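Local coordinates for protection of telomeres protein 1 (Schizosaccharomyces pombe, PDB 7CUI) that protects the single-stranded 3' overhang of telomeres, which the whole protein binds, and regulates telomerase and telomere length, this chain being its C-terminal part, at residues Q56-F60 with I134-E139; L65-A69 with P114-A118; V79-A83 with A103-I107. All blocks are in the same frame, centred on the assembly; numbering follows the deposited sequence.

Contact 1: residues Q56-F60 with I134-E139; sequences QVVDF and IWGNLE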
ATOM      1  N   GLN A  56      10.963  -1.387  -1.014  1.00 32.56           N
ATOM      2  CA  GLN A  56      10.901  -1.118  -2.441  1.00 30.30           C
ATOM      3  C   GLN A  56       9.556  -1.645  -2.932  1.00 29.88           C
ATOM      4  O   GLN A  56       9.123  -2.709  -2.497  1.00 29.88           O
ATOM      5  CB  GLN A  56      11.979  -1.959  -3.117  1.00 31.17           C
ATOM      6  CG  GLN A  56      12.826  -1.222  -4.136  1.00 31.01           C
ATOM      7  CD  GLN A  56      13.861  -2.132  -4.756  1.00 32.33           C
ATOM      8  OE1 GLN A  56      14.015  -3.294  -4.375  1.00 32.31           O
ATOM      9  NE2 GLN A  56      14.578  -1.601  -5.734  1.00 31.64           N
ATOM     10  N   VAL A  57       8.889  -0.911  -3.834  1.00 28.02           N
ATOM     11  CA  VAL A  57       7.629  -1.397  -4.377  1.00 25.26           C
ATOM     12  C   VAL A  57       7.924  -2.332  -5.543  1.00 25.51           C
ATOM     13  O   VAL A  57       8.706  -1.997  -6.435  1.00 26.57           O
ATOM     14  CB  VAL A  57       6.666  -0.274  -4.805  1.00 23.69           C
ATOM     15  CG1 VAL A  57       5.349  -0.850  -5.314  1.00 22.51           C
ATOM     16  CG2 VAL A  57       6.406   0.724  -3.689  1.00 23.39           C
ATOM     17  N   VAL A  58       7.241  -3.481  -5.542  1.00 25.21           N
ATOM     18  CA  VAL A  58       7.550  -4.568  -6.453  1.00 27.28           C
ATOM     19  C   VAL A  58       6.319  -4.928  -7.286  1.00 25.98           C
ATOM     20  O   VAL A  58       6.447  -5.524  -8.355  1.00 26.83           O
ATOM     21  CB  VAL A  58       8.144  -5.750  -5.659  1.00 29.71           C
ATOM     22  CG1 VAL A  58       7.714  -7.126  -6.185  1.00 34.91           C
ATOM     23  CG2 VAL A  58       9.663  -5.632  -5.571  1.00 30.23           C
ATOM     24  N   ASP A  59       5.132  -4.541  -6.800  1.00 25.38           N
ATOM     25  CA  ASP A  59       3.865  -4.797  -7.470  1.00 25.06           C
ATOM     26  C   ASP A  59       2.788  -3.946  -6.795  1.00 24.03           C
ATOM     27  O   ASP A  59       3.040  -3.370  -5.736  1.00 24.36           O
ATOM     28  CB  ASP A  59       3.522  -6.293  -7.453  1.00 27.04           C
ATOM     29  CG  ASP A  59       2.531  -6.726  -8.521  1.00 28.90           C
ATOM     30  OD1 ASP A  59       1.915  -5.849  -9.143  1.00 29.84           O
ATOM     31  OD2 ASP A  59       2.386  -7.944  -8.728  1.00 31.49           O
ATOM     32  N   PHE A  60       1.595  -3.867  -7.406  1.00 22.94           N
ATOM     33  CA  PHE A  60       0.470  -3.166  -6.799  1.00 21.62           C
ATOM     34  C   PHE A  60      -0.867  -3.684  -7.332  1.00 22.21           C
ATOM     35  O   PHE A  60      -0.923  -4.330  -8.381  1.00 20.67           O
ATOM     36  CB  PHE A  60       0.596  -1.650  -6.988  1.00 19.95           C
ATOM     37  CG  PHE A  60       0.571  -1.183  -8.423  1.00 19.55           C
ATOM     38  CD1 PHE A  60      -0.623  -1.120  -9.130  1.00 19.55           C
ATOM     39  CD2 PHE A  60       1.741  -0.799  -9.062  1.00 19.27           C
ATOM     40  CE1 PHE A  60      -0.647  -0.685 -10.447  1.00 19.78           C
ATOM     41  CE2 PHE A  60       1.720  -0.360 -10.378  1.00 19.63           C
ATOM     42  CZ  PHE A  60       0.527  -0.308 -11.070  1.00 20.23           C
ATOM     43  N   ILE A 134       7.328   6.972  -5.994  1.00 27.75           N
ATOM     44  CA  ILE A 134       7.515   5.845  -5.083  1.00 27.62           C
ATOM     45  C   ILE A 134       7.806   4.541  -5.828  1.00 26.54           C
ATOM     46  O   ILE A 134       8.394   3.636  -5.238  1.00 29.60           O
ATOM     47  CB  ILE A 134       6.359   5.665  -4.072  1.00 29.25           C
ATOM     48  CG1 ILE A 134       5.028   5.345  -4.757  1.00 29.85           C
ATOM     49  CG2 ILE A 134       6.247   6.858  -3.140  1.00 30.70           C
ATOM     50  CD1 ILE A 134       3.984   4.760  -3.829  1.00 31.44           C
ATOM     51  N   TRP A 135       7.385   4.418  -7.096  1.00 22.58           N
ATOM     52  CA  TRP A 135       7.587   3.158  -7.799  1.00 20.89           C
ATOM     53  C   TRP A 135       8.223   3.328  -9.186  1.00 20.67           C
ATOM     54  O   TRP A 135       8.258   2.372  -9.963  1.00 21.09           O
ATOM     55  CB  TRP A 135       6.292   2.330  -7.850  1.00 19.85           C
ATOM     56  CG  TRP A 135       5.164   2.923  -8.647  1.00 19.24           C
ATOM     57  CD1 TRP A 135       5.248   3.720  -9.755  1.00 19.27           C
ATOM     58  CD2 TRP A 135       3.757   2.725  -8.406  1.00 19.15           C
ATOM     59  NE1 TRP A 135       3.994   4.034 -10.207  1.00 19.40           N
ATOM     60  CE2 TRP A 135       3.057   3.447  -9.396  1.00 19.28           C
ATOM     61  CE3 TRP A 135       3.023   2.013  -7.450  1.00 19.31           C
ATOM     62  CZ2 TRP A 135       1.661   3.477  -9.453  1.00 19.45           C
ATOM     63  CZ3 TRP A 135       1.645   2.050  -7.497  1.00 19.43           C
ATOM     64  CH2 TRP A 135       0.975   2.764  -8.495  1.00 19.09           C
ATOM     65  N   GLY A 136       8.715   4.532  -9.504  1.00 20.02           N
ATOM     66  CA  GLY A 136       9.404   4.766 -10.766  1.00 20.22           C
ATOM     67  C   GLY A 136       8.617   4.252 -11.970  1.00 20.67           C
ATOM     68  O   GLY A 136       7.428   4.571 -12.130  1.00 21.52           O
ATOM     69  N   ASN A 137       9.285   3.430 -12.794  1.00 20.14           N
ATOM     70  CA  ASN A 137       8.715   2.966 -14.053  1.00 21.23           C
ATOM     71  C   ASN A 137       7.928   1.665 -13.892  1.00 20.56           C
ATOM     72  O   ASN A 137       7.612   1.021 -14.891  1.00 21.06           O
ATOM     73  CB  ASN A 137       9.763   2.804 -15.156  1.00 22.37           C
ATOM     74  CG  ASN A 137      10.500   4.090 -15.459  1.00 25.43           C
ATOM     75  OD1 ASN A 137      11.582   4.326 -14.924  1.00 30.90           O
ATOM     76  ND2 ASN A 137       9.918   4.933 -16.288  1.00 23.52           N
ATOM     77  N   LEU A 138       7.574   1.304 -12.649  1.00 20.34           N
ATOM     78  CA  LEU A 138       6.879   0.054 -12.367  1.00 20.93           C
ATOM     79  C   LEU A 138       5.531  -0.014 -13.095  1.00 21.57           C
ATOM     80  O   LEU A 138       5.223  -1.027 -13.726  1.00 21.36           O
ATOM     81  CB  LEU A 138       6.692  -0.070 -10.851  1.00 21.14           C
ATOM     82  CG  LEU A 138       6.774  -1.469 -10.233  1.00 20.82           C
ATOM     83  CD1 LEU A 138       5.577  -1.702  -9.322  1.00 20.92           C
ATOM     84  CD2 LEU A 138       6.908  -2.580 -11.266  1.00 21.00           C
ATOM     85  N   GLU A 139       4.728   1.055 -12.998  1.00 21.69           N
ATOM     86  CA  GLU A 139       3.377   1.057 -13.538  1.00 22.44           C
ATOM     87  C   GLU A 139       3.436   0.916 -15.058  1.00 23.90           C
ATOM     88  O   GLU A 139       2.664   0.153 -15.645  1.00 23.81           O
ATOM     89  CB  GLU A 139       2.631   2.321 -13.102  1.00 22.19           C
ATOM     90  CG  GLU A 139       1.171   2.366 -13.525  1.00 23.09           C
ATOM     91  CD  GLU A 139       0.856   2.919 -14.907  1.00 24.91           C
ATOM     92  OE1 GLU A 139       1.719   3.626 -15.488  1.00 24.39           O
ATOM     93  OE2 GLU A 139      -0.265   2.642 -15.408  1.00 27.50           O
TER
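Val-57 and Phe-60 flank a classic beta bulge in strand 49-73 and turn toward Trp-135 and Leu-138, at the sharp junction of helices 121-135 and 138-148. The bulge is defined by Val-58 and Asp-59 both facing Leu-85 of the neighbouring strand. On the helical side, a type II' turn from Trp-135 to Leu-138, closed by Leu-138 N to Trp-135 O at 3.0 Å, carries its positive phi on Gly-136. The central element is an offset stack of the Phe-60 ring on the six-membered ring of Trp-135, with centroids 4.1 Å apart and planes at 19°. Phe-60 CD2 lies 3.3 Å from Trp-135 CZ3, over the rim of the indole face. Both residues place CG between the backbone N and the carbonyl carbon (chi1 63° and 65°), which brings the two rings face against face. Leu-138 CD1 fills the angle beside them, 3.9 Å from Phe-60 CD2 and 4.1 Å from Val-57 CG1. Val-57 CB also meets Trp-135 CB at 4.0 Å. Farther along the phenyl ring, Glu-139 brings its methylene CG to 3.7 Å from Phe-60 CZ, while the chain bends at chi2 and takes the carboxylate toward a long, weak pairing with Lys-128. An alanine in place of Trp-135 would probably take away the indole stacked on the Phe-60 ring and open a gap between bulge and helix junction, leaving the phenyl group freer to turn. Asp-59 points away: its OD1 accepts Phe-60 N at 2.7 Å and forms a salt bridge with Lys-63. Cohesion between the segments is therefore apolar and aromatic, while the carboxylates of Asp-59 and Glu-139 are directed to lysines outside them, the second only weakly.

Contact 2: residues L65-A69 with P114-A118; sequences LTQFA and PCNLA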
ATOM      1  N   LEU A  65      -4.950   2.344 -12.414  1.00 25.37           N
ATOM      2  CA  LEU A  65      -5.002   3.483 -11.512  1.00 24.87           C
ATOM      3  C   LEU A  65      -6.410   4.067 -11.525  1.00 24.88           C
ATOM      4  O   LEU A  65      -6.811   4.781 -10.607  1.00 25.85           O
ATOM      5  CB  LEU A  65      -3.964   4.519 -11.952  1.00 25.89           C
ATOM      6  CG  LEU A  65      -2.509   4.071 -11.843  1.00 28.94           C
ATOM      7  CD1 LEU A  65      -1.587   5.276 -11.768  1.00 33.35           C
ATOM      8  CD2 LEU A  65      -2.303   3.195 -10.619  1.00 29.58           C
ATOM      9  N   THR A  66      -7.157   3.718 -12.572  1.00 23.86           N
ATOM     10  CA  THR A  66      -8.541   4.122 -12.750  1.00 23.80           C
ATOM     11  C   THR A  66      -9.410   3.536 -11.639  1.00 23.82           C
ATOM     12  O   THR A  66     -10.507   4.030 -11.379  1.00 24.65           O
ATOM     13  CB  THR A  66      -8.951   3.786 -14.183  1.00 23.82           C
ATOM     14  OG1 THR A  66      -8.824   5.040 -14.851  1.00 23.80           O
ATOM     15  CG2 THR A  66     -10.347   3.229 -14.315  1.00 25.16           C
ATOM     16  N   GLN A  67      -8.894   2.499 -10.968  1.00 22.91           N
ATOM     17  CA  GLN A  67      -9.661   1.780  -9.966  1.00 23.89           C
ATOM     18  C   GLN A  67      -9.054   2.002  -8.583  1.00 22.59           C
ATOM     19  O   GLN A  67      -9.357   1.265  -7.647  1.00 22.69           O
ATOM     20  CB  GLN A  67      -9.755   0.296 -10.331  1.00 24.66           C
ATOM     21  CG  GLN A  67     -10.447   0.038 -11.663  1.00 26.57           C
ATOM     22  CD  GLN A  67     -10.657  -1.426 -11.973  1.00 29.46           C
ATOM     23  OE1 GLN A  67     -10.360  -1.892 -13.071  1.00 33.34           O
ATOM     24  NE2 GLN A  67     -11.192  -2.166 -11.015  1.00 32.39           N
ATOM     25  N   PHE A  68      -8.216   3.039  -8.450  1.00 21.32           N
ATOM     26  CA  PHE A  68      -7.526   3.306  -7.196  1.00 21.24           C
ATOM     27  C   PHE A  68      -8.447   3.952  -6.160  1.00 22.66           C
ATOM     28  O   PHE A  68      -8.085   4.035  -4.991  1.00 25.26           O
ATOM     29  CB  PHE A  68      -6.257   4.125  -7.434  1.00 19.37           C
ATOM     30  CG  PHE A  68      -4.983   3.320  -7.458  1.00 18.39           C
ATOM     31  CD1 PHE A  68      -4.925   2.086  -8.099  1.00 18.09           C
ATOM     32  CD2 PHE A  68      -3.830   3.805  -6.850  1.00 17.80           C
ATOM     33  CE1 PHE A  68      -3.746   1.353  -8.119  1.00 17.52           C
ATOM     34  CE2 PHE A  68      -2.653   3.071  -6.873  1.00 17.07           C
ATOM     35  CZ  PHE A  68      -2.612   1.848  -7.507  1.00 17.04           C
ATOM     36  N   ALA A  69      -9.623   4.430  -6.581  1.00 22.94           N
ATOM     37  CA  ALA A  69     -10.645   4.858  -5.637  1.00 24.77           C
ATOM     38  C   ALA A  69     -11.909   4.042  -5.880  1.00 26.08           C
ATOM     39  O   ALA A  69     -12.289   3.822  -7.029  1.00 27.13           O
ATOM     40  CB  ALA A  69     -10.916   6.341  -5.762  1.00 23.59           C
ATOM     41  N   PRO A 114     -10.275  11.309  -3.873  1.00 27.16           N
ATOM     42  CA  PRO A 114     -11.028  10.130  -4.297  1.00 27.56           C
ATOM     43  C   PRO A 114     -12.290  10.542  -5.046  1.00 28.25           C
ATOM     44  O   PRO A 114     -13.014  11.439  -4.618  1.00 30.37           O
ATOM     45  CB  PRO A 114     -11.377   9.415  -2.982  1.00 27.10           C
ATOM     46  CG  PRO A 114     -11.279  10.491  -1.929  1.00 27.46           C
ATOM     47  CD  PRO A 114     -10.187  11.426  -2.411  1.00 27.71           C
ATOM     48  N   CYS A 115     -12.518   9.878  -6.178  1.00 27.49           N
ATOM     49  CA  CYS A 115     -13.687  10.065  -7.017  1.00 28.45           C
ATOM     50  C   CYS A 115     -13.689   8.932  -8.038  1.00 27.66           C
ATOM     51  O   CYS A 115     -12.845   8.043  -7.969  1.00 28.63           O
ATOM     52  CB  CYS A 115     -13.625  11.418  -7.717  1.00 28.67           C
ATOM     53  SG  CYS A 115     -12.101  11.654  -8.667  1.00 29.39           S
ATOM     54  N   ASN A 116     -14.643   8.958  -8.968  1.00 27.23           N
ATOM     55  CA  ASN A 116     -14.603   8.063 -10.110  1.00 25.13           C
ATOM     56  C   ASN A 116     -13.454   8.508 -11.015  1.00 23.69           C
ATOM     57  O   ASN A 116     -13.547   9.538 -11.675  1.00 23.99           O
ATOM     58  CB  ASN A 116     -15.955   8.038 -10.825  1.00 26.74           C
ATOM     59  CG  ASN A 116     -16.089   6.865 -11.766  1.00 27.43           C
ATOM     60  OD1 ASN A 116     -16.976   6.032 -11.606  1.00 30.15           O
ATOM     61  ND2 ASN A 116     -15.209   6.788 -12.750  1.00 27.08           N
ATOM     62  N   LEU A 117     -12.366   7.733 -11.036  1.00 21.35           N
ATOM     63  CA  LEU A 117     -11.137   8.150 -11.690  1.00 20.38           C
ATOM     64  C   LEU A 117     -11.282   8.057 -13.215  1.00 20.34           C
ATOM     65  O   LEU A 117     -10.658   8.823 -13.958  1.00 20.17           O
ATOM     66  CB  LEU A 117      -9.989   7.283 -11.160  1.00 20.32           C
ATOM     67  CG  LEU A 117      -9.060   7.856 -10.079  1.00 20.19           C
ATOM     68  CD1 LEU A 117      -9.473   9.223  -9.560  1.00 21.63           C
ATOM     69  CD2 LEU A 117      -8.860   6.876  -8.932  1.00 20.12           C
ATOM     70  N   ALA A 118     -12.122   7.125 -13.688  1.00 20.90           N
ATOM     71  CA  ALA A 118     -12.386   6.999 -15.114  1.00 21.95           C
ATOM     72  C   ALA A 118     -12.955   8.303 -15.671  1.00 22.42           C
ATOM     73  O   ALA A 118     -12.623   8.681 -16.793  1.00 23.02           O
ATOM     74  CB  ALA A 118     -13.317   5.840 -15.373  1.00 21.83           C
TER
HETATM   75  O   HOH W   1     -12.004   5.270  -9.445  1.00 31.32           O
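Leu-117 points toward segment 65-69 and lays its CD2 branch against the backbone there, 3.4 Å from Leu-65 O and 3.5 Å from Ala-69 N. The segment begins as a 3-10 turn running from Leu-65 to Phe-68, closed by Phe-68 N to Leu-65 O. The same methyl meets Ala-69 CB at 3.8 Å, so one branch of the leucine touches both the start of the turn and the strand residue just after it. Ala-69 returns the approach: its CB faces the opposing loop, 3.4 Å from Cys-115 O and 4.2 Å from Pro-114 CB. At the outer margin the methyls Thr-66 CG2 and Ala-118 CB meet at 4.1 Å. The Phe-68 ring leads away from this loop. Leu-65 CD2 lies over one of its faces, offset toward the rim, and the ring also stacks with Phe-82 and touches Leu-131. The two backbones are joined indirectly, through a water that accepts Leu-117 N at 3.0 Å and has Thr-66 O at 2.7 Å and Ala-69 O also within hydrogen-bonding distance. Trp-80 of strand 77-87 underlies Ala-69, Pro-114 and Leu-117 alike, tying the seam to the sheet. The arrangement is that of a water-bridged junction between a 3-10 turn interrupting the first long strand of a curled, OB-like sheet and the loop that leads into helix 121-135.

Contact 3: residues V79-A83 with A103-I107; sequences VWMFA and AAELI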
ATOM      1  N   VAL A  79     -13.576   6.434  -1.883  1.00 31.73           N
ATOM      2  CA  VAL A  79     -12.438   6.419  -0.976  1.00 31.03           C
ATOM      3  C   VAL A  79     -11.257   5.751  -1.670  1.00 30.12           C
ATOM      4  O   VAL A  79     -11.450   4.897  -2.538  1.00 30.02           O
ATOM      5  CB  VAL A  79     -12.731   5.729   0.372  1.00 31.95           C
ATOM      6  CG1 VAL A  79     -13.673   6.544   1.247  1.00 31.97           C
ATOM      7  CG2 VAL A  79     -13.210   4.292   0.207  1.00 31.88           C
ATOM      8  N   TRP A  80     -10.049   6.156  -1.257  1.00 28.51           N
ATOM      9  CA  TRP A  80      -8.822   5.521  -1.707  1.00 27.59           C
ATOM     10  C   TRP A  80      -8.771   4.098  -1.167  1.00 26.97           C
ATOM     11  O   TRP A  80      -9.009   3.869   0.016  1.00 26.96           O
ATOM     12  CB  TRP A  80      -7.586   6.292  -1.227  1.00 26.95           C
ATOM     13  CG  TRP A  80      -7.422   7.673  -1.782  1.00 26.41           C
ATOM     14  CD1 TRP A  80      -7.317   8.831  -1.068  1.00 26.72           C
ATOM     15  CD2 TRP A  80      -7.320   8.046  -3.169  1.00 25.45           C
ATOM     16  NE1 TRP A  80      -7.170   9.900  -1.911  1.00 26.22           N
ATOM     17  CE2 TRP A  80      -7.171   9.450  -3.205  1.00 25.71           C
ATOM     18  CE3 TRP A  80      -7.349   7.339  -4.378  1.00 24.40           C
ATOM     19  CZ2 TRP A  80      -7.035  10.154  -4.403  1.00 25.44           C
ATOM     20  CZ3 TRP A  80      -7.227   8.035  -5.561  1.00 24.10           C
ATOM     21  CH2 TRP A  80      -7.073   9.423  -5.570  1.00 24.31           C
HETATM   22  N   MSE A  81      -8.443   3.155  -2.051  1.00 27.46           N
HETATM   23  CA  MSE A  81      -8.131   1.804  -1.629  1.00 29.28           C
HETATM   24  C   MSE A  81      -7.277   1.114  -2.689  1.00 28.76           C
HETATM   25  O   MSE A  81      -7.733   0.850  -3.800  1.00 28.30           O
HETATM   26  CB  MSE A  81      -9.407   1.019  -1.311  1.00 32.51           C
HETATM   27  CG  MSE A  81      -9.118  -0.345  -0.748  1.00 38.97           C
HETATM   28 SE   MSE A  81     -10.725  -1.452  -0.772  1.00 47.58          SE
HETATM   29  CE  MSE A  81     -11.122  -2.036  -2.608  1.00 41.13           C
ATOM     30  N   PHE A  82      -6.024   0.840  -2.319  1.00 27.72           N
ATOM     31  CA  PHE A  82      -5.089   0.115  -3.163  1.00 26.15           C
ATOM     32  C   PHE A  82      -4.033  -0.538  -2.277  1.00 26.77           C
ATOM     33  O   PHE A  82      -3.927  -0.219  -1.093  1.00 26.78           O
ATOM     34  CB  PHE A  82      -4.477   1.036  -4.225  1.00 24.57           C
ATOM     35  CG  PHE A  82      -3.812   2.283  -3.694  1.00 23.22           C
ATOM     36  CD1 PHE A  82      -4.532   3.460  -3.546  1.00 22.46           C
ATOM     37  CD2 PHE A  82      -2.463   2.289  -3.353  1.00 22.93           C
ATOM     38  CE1 PHE A  82      -3.919   4.609  -3.064  1.00 22.28           C
ATOM     39  CE2 PHE A  82      -1.853   3.441  -2.873  1.00 22.26           C
ATOM     40  CZ  PHE A  82      -2.582   4.603  -2.733  1.00 22.34           C
ATOM     41  N   ALA A  83      -3.264  -1.460  -2.863  1.00 26.60           N
ATOM     42  CA  ALA A  83      -2.238  -2.170  -2.120  1.00 26.98           C
ATOM     43  C   ALA A  83      -0.920  -2.139  -2.888  1.00 27.02           C
ATOM     44  O   ALA A  83      -0.899  -2.305  -4.107  1.00 28.35           O
ATOM     45  CB  ALA A  83      -2.685  -3.584  -1.848  1.00 27.40           C
ATOM     46  N   ALA A 103      -4.058   6.669   2.706  1.00 35.06           N
ATOM     47  CA  ALA A 103      -3.757   6.795   1.288  1.00 33.57           C
ATOM     48  C   ALA A 103      -3.687   8.269   0.900  1.00 33.69           C
ATOM     49  O   ALA A 103      -2.854   8.648   0.081  1.00 35.72           O
ATOM     50  CB  ALA A 103      -4.776   6.047   0.469  1.00 32.66           C
ATOM     51  N   ALA A 104      -4.555   9.091   1.504  1.00 32.60           N
ATOM     52  CA  ALA A 104      -4.513  10.533   1.307  1.00 31.60           C
ATOM     53  C   ALA A 104      -3.198  11.101   1.841  1.00 33.39           C
ATOM     54  O   ALA A 104      -2.622  11.997   1.226  1.00 34.83           O
ATOM     55  CB  ALA A 104      -5.714  11.195   1.941  1.00 28.22           C
ATOM     56  N   GLU A 105      -2.739  10.568   2.981  1.00 35.03           N
ATOM     57  CA  GLU A 105      -1.473  10.950   3.589  1.00 37.56           C
ATOM     58  C   GLU A 105      -0.324  10.689   2.612  1.00 35.21           C
ATOM     59  O   GLU A 105       0.506  11.567   2.386  1.00 35.31           O
ATOM     60  CB  GLU A 105      -1.280  10.203   4.912  1.00 41.18           C
ATOM     61  CG  GLU A 105       0.055  10.469   5.587  1.00 47.52           C
ATOM     62  CD  GLU A 105       0.072  11.636   6.555  1.00 54.44           C
ATOM     63  OE1 GLU A 105       0.962  11.658   7.428  1.00 59.03           O
ATOM     64  OE2 GLU A 105      -0.806  12.517   6.439  1.00 61.81           O
ATOM     65  N   LEU A 106      -0.292   9.482   2.032  1.00 33.37           N
ATOM     66  CA  LEU A 106       0.742   9.099   1.082  1.00 31.84           C
ATOM     67  C   LEU A 106       0.687  10.017  -0.138  1.00 32.78           C
ATOM     68  O   LEU A 106       1.703  10.609  -0.498  1.00 36.17           O
ATOM     69  CB  LEU A 106       0.561   7.627   0.697  1.00 27.85           C
ATOM     70  CG  LEU A 106       1.619   7.046  -0.241  1.00 27.50           C
ATOM     71  CD1 LEU A 106       2.884   6.666   0.518  1.00 26.65           C
ATOM     72  CD2 LEU A 106       1.075   5.841  -0.996  1.00 26.66           C
ATOM     73  N   ILE A 107      -0.502  10.151  -0.746  1.00 31.77           N
ATOM     74  CA  ILE A 107      -0.654  10.908  -1.982  1.00 31.36           C
ATOM     75  C   ILE A 107      -0.211  12.355  -1.768  1.00 34.23           C
ATOM     76  O   ILE A 107       0.523  12.892  -2.595  1.00 35.29           O
ATOM     77  CB  ILE A 107      -2.077  10.805  -2.570  1.00 30.49           C
ATOM     78  CG1 ILE A 107      -2.379   9.383  -3.047  1.00 29.63           C
ATOM     79  CG2 ILE A 107      -2.267  11.813  -3.696  1.00 29.21           C
ATOM     80  CD1 ILE A 107      -3.857   9.063  -3.110  1.00 30.49           C
TER
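Ile-107 reaches the indole of Trp-80 from the opposite direction and sets its CD1 methyl over the ring face. This CH-pi contact places Ile-107 CD1 3.5 Å from the centroid of the Trp-80 five-membered ring, close to its normal. It depends on an extended isoleucine chain, which carries CD1 outward from the helix. Trp-80 holds CG beside its backbone N, anti to the carbonyl carbon (chi1 -65°), and its CB and CD1 meet the start of the helical segment: Trp-80 CB is 3.3 Å from Ala-103 CB, and Trp-80 CD1 is 4.1 Å from Ala-104 CB. The short segments cross at 81°, their axes 9.2 Å apart. Strand order and pairing are consistent with an OB fold, in which a helix after the third strand, here 100-107, typically closes one end of the curled barrel. Phe-82 has CG between its backbone N and the carbonyl carbon (chi1 55°), which swings the ring edge to the helix although its CB bond points elsewhere: Leu-106 CD2 lies near the ring plane, 4.2 Å from Phe-82 CE2, whereas Ala-103 CB approaches Phe-82 CE1 obliquely at 3.9 Å. Selenomethionine Met-81 points away, onto an apolar side chain of another protein's chain.

Along the chain the first segments come in the order 56-60, 65-69, 79-83 and their partners in reverse, 103-107, 114-118, 134-139, so the three contacts are concentric. Contacts 1 and 2 share strand 49-73, and contact 3 uses its antiparallel neighbour 77-87, placing all three on one curled sheet. Their centres lie about 18 Å (1 and 2), 15 Å (1 and 3) and 11 Å (2 and 3) apart. Phe-68 joins them: its CZ is 3.8 Å from Trp-135 CH2 and its CD2 3.4 Å from Phe-82 CD1. Together they anchor the helical region between strands 93-99 and 163-171 to the OB-like sheet of this C-terminal domain.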